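Local coordinates for ketol-acid reductoisomerase (NAD(+)) (uncultured archaeon GZfos26G2, PDB 4XDY), which catalyses the magnesium-dependent alkyl migration and NADH-linked reduction of 2-acetolactate to 2,3-dihydroxy-3-methylbutanoate in branched-chain amino acid synthesis, at residues A[29-34]-A[109-114]. Sequence-based numbering, arbitrary orientation.
With NAI (1,4-dihydronicotinamide adenine dinucleotide), chain E.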
# COMPACT_ATOMS: atom_id res chain seq x y z
N ASP A 29 -18.81 12.08 6.58
CA ASP A 29 -18.48 13.04 5.52
C ASP A 29 -18.48 12.34 4.14
O ASP A 29 -19.23 12.73 3.19
CB ASP A 29 -17.19 13.81 5.89
CG ASP A 29 -16.83 14.93 4.93
OD1 ASP A 29 -17.25 14.96 3.73
OD2 ASP A 29 -16.01 15.79 5.31
N ALA A 30 -17.74 11.22 4.02
CA ALA A 30 -17.72 10.48 2.76
C ALA A 30 -19.10 10.00 2.37
O ALA A 30 -19.51 10.19 1.20
CB ALA A 30 -16.79 9.28 2.89
N GLN A 31 -19.78 9.34 3.30
CA GLN A 31 -21.04 8.67 2.97
C GLN A 31 -22.14 9.73 2.64
O GLN A 31 -22.89 9.58 1.65
CB GLN A 31 -21.51 7.72 4.00
CG GLN A 31 -20.55 6.54 4.11
CD GLN A 31 -21.04 5.35 4.94
OE1 GLN A 31 -20.29 4.70 5.68
NE2 GLN A 31 -22.28 5.12 4.88
N ALA A 32 -22.24 10.72 3.47
CA ALA A 32 -23.18 11.82 3.20
C ALA A 32 -23.02 12.47 1.83
O ALA A 32 -24.02 12.72 1.12
CB ALA A 32 -23.14 12.84 4.35
N ASN A 33 -21.79 12.74 1.42
CA ASN A 33 -21.56 13.36 0.16
C ASN A 33 -21.75 12.44 -1.00
O ASN A 33 -22.20 12.88 -2.05
CB ASN A 33 -20.18 13.98 0.13
CG ASN A 33 -20.15 15.32 0.88
OD1 ASN A 33 -20.65 16.32 0.35
ND2 ASN A 33 -19.69 15.33 2.14
N CYS A 34 -21.46 11.14 -0.85
CA CYS A 34 -21.73 10.22 -1.95
C CYS A 34 -23.25 10.06 -2.14
O CYS A 34 -23.73 10.00 -3.28
CB CYS A 34 -21.03 8.85 -1.73
SG CYS A 34 -19.22 9.00 -1.75
N CYS A 109 -29.22 2.09 11.16
CA CYS A 109 -28.15 1.60 10.32
C CYS A 109 -26.79 1.96 10.97
O CYS A 109 -26.69 2.92 11.74
CB CYS A 109 -28.27 2.19 8.96
SG CYS A 109 -27.26 1.58 7.63
N PHE A 110 -25.80 1.14 10.64
CA PHE A 110 -24.41 1.24 11.20
C PHE A 110 -23.48 0.98 10.04
O PHE A 110 -23.88 0.37 9.00
CB PHE A 110 -24.14 0.22 12.24
CG PHE A 110 -24.98 0.37 13.48
CD1 PHE A 110 -26.27 -0.18 13.53
CD2 PHE A 110 -24.52 1.08 14.55
CE1 PHE A 110 -27.04 -0.06 14.67
CE2 PHE A 110 -25.28 1.21 15.70
CZ PHE A 110 -26.53 0.63 15.78
N SER A 111 -22.20 1.34 10.20
CA SER A 111 -21.19 0.90 9.26
C SER A 111 -20.14 -0.00 9.88
O SER A 111 -19.16 -0.31 9.22
CB SER A 111 -20.53 2.02 8.51
OG SER A 111 -21.42 2.60 7.54
N HIS A 112 -20.40 -0.49 11.08
CA HIS A 112 -19.58 -1.51 11.73
C HIS A 112 -20.53 -2.17 12.70
O HIS A 112 -21.30 -1.45 13.42
CB HIS A 112 -18.45 -0.82 12.51
CG HIS A 112 -17.51 -1.75 13.20
ND1 HIS A 112 -17.14 -3.02 12.73
CD2 HIS A 112 -16.84 -1.57 14.37
CE1 HIS A 112 -16.22 -3.52 13.56
NE2 HIS A 112 -16.03 -2.66 14.55
N GLY A 113 -20.42 -3.50 12.79
CA GLY A 113 -21.31 -4.30 13.67
C GLY A 113 -21.10 -4.30 15.18
O GLY A 113 -21.92 -4.91 15.91
N PHE A 114 -19.99 -3.63 15.62
CA PHE A 114 -19.47 -3.76 17.01
C PHE A 114 -20.62 -3.63 18.03
O PHE A 114 -20.86 -4.54 18.84
CB PHE A 114 -18.37 -2.72 17.26
CG PHE A 114 -17.67 -2.82 18.56
CD1 PHE A 114 -18.21 -2.25 19.73
CD2 PHE A 114 -16.44 -3.46 18.67
CE1 PHE A 114 -17.55 -2.34 20.95
CE2 PHE A 114 -15.78 -3.55 19.90
CZ PHE A 114 -16.34 -2.98 21.02
PA NAI E . -15.33 9.75 13.75
O1A NAI E . -14.35 9.37 14.87
O2A NAI E . -14.82 10.39 12.52
O5B NAI E . -16.54 10.52 14.49
C5B NAI E . -17.59 11.14 13.70
C4B NAI E . -17.95 12.52 14.34
O4B NAI E . -18.53 12.20 15.60
C3B NAI E . -16.79 13.50 14.67
O3B NAI E . -16.39 14.12 13.45
C2B NAI E . -17.42 14.39 15.72
O2B NAI E . -18.07 15.47 15.05
C1B NAI E . -18.45 13.43 16.36
N9A NAI E . -18.07 13.10 17.72
C8A NAI E . -16.78 12.70 18.09
N7A NAI E . -16.75 12.47 19.40
C5A NAI E . -18.00 12.75 19.87
C6A NAI E . -18.62 12.75 21.18
N6A NAI E . -17.94 12.41 22.29
N1A NAI E . -19.94 13.04 21.30
C2A NAI E . -20.66 13.41 20.22
N3A NAI E . -20.19 13.44 18.99
C4A NAI E . -18.86 13.14 18.76
O3 NAI E . -16.14 8.33 13.33
PN NAI E . -15.62 7.33 12.10
O1N NAI E . -14.17 6.95 12.31
O2N NAI E . -16.02 7.99 10.85
O5D NAI E . -16.45 6.06 12.56
C5D NAI E . -17.89 6.03 12.29
C4D NAI E . -18.42 4.55 12.22
O4D NAI E . -17.86 4.06 10.98
C3D NAI E . -17.90 3.60 13.28
O3D NAI E . -18.90 2.62 13.59
C2D NAI E . -16.67 2.91 12.67
O2D NAI E . -16.30 1.65 13.23
C1D NAI E . -17.12 2.81 11.23
N1N NAI E . -16.11 2.70 10.17
C2N NAI E . -15.16 3.65 10.08
C3N NAI E . -14.23 3.62 9.11
C7N NAI E . -13.31 4.70 8.98
O7N NAI E . -12.96 5.52 9.89
N7N NAI E . -12.98 4.96 7.74
C4N NAI E . -14.28 2.54 8.14
C5N NAI E . -15.44 1.70 8.16
C6N NAI E . -16.30 1.79 9.21
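Gln31 and Ser111 mark the nearest backbone approach of the two segments, yet their CA atoms stand 10.0 Å apart, and only 58 Å² of surface in total is buried between helical 29-34 and 109-114, where a strand ends at Phe110 and passes into a loop. Side chains therefore bridge the gap. The bonds from CA to CB of Gln31 and Ser111 are both directed toward the other segment. Gln31 has CG anti to its carbonyl carbon (chi1 -66°) and stays extended beyond it (chi2 -169°), which carries the amide off the helix to the loop residue just past the strand. There Gln31 OE1 lies 3.0 Å from Ser111 OG, while Gln31 NE2 is farther from the same hydroxyl at 3.8 Å, so the carbonyl end of the amide makes the approach. The pair is a possible hydrogen bond, not a settled one, because the single hydroxyl proton can also be given to Val132 O, the stronger partner. Gln27 NE2 adds a weak bond to OE1, and NE2 of Gln31 has a weak one with His82. This is the Rossmann arrangement: helix 26-37 follows the probable GxGxxG turn and packs against the parallel strands of the mixed sheet, of which strand 107-110 delivers its C-terminal loop to the dinucleotide. Ser111 O comes within 3.5 Å of NAI C6N on the nicotinamide ring, and His112 CB within 3.4 Å of the ribose O2D of NAI. The His112 imidazole, predicted to belong to the active site, is hydrogen-bonded through ND1 to Glu191, and Phe114 N sits centrally over one face of the ring, 3.9 Å from its plane. An alanine at Gln31 would probably cost Ser111 OG its neighbour across the gap and leave Gln27 NE2 and His82 without their weak partner.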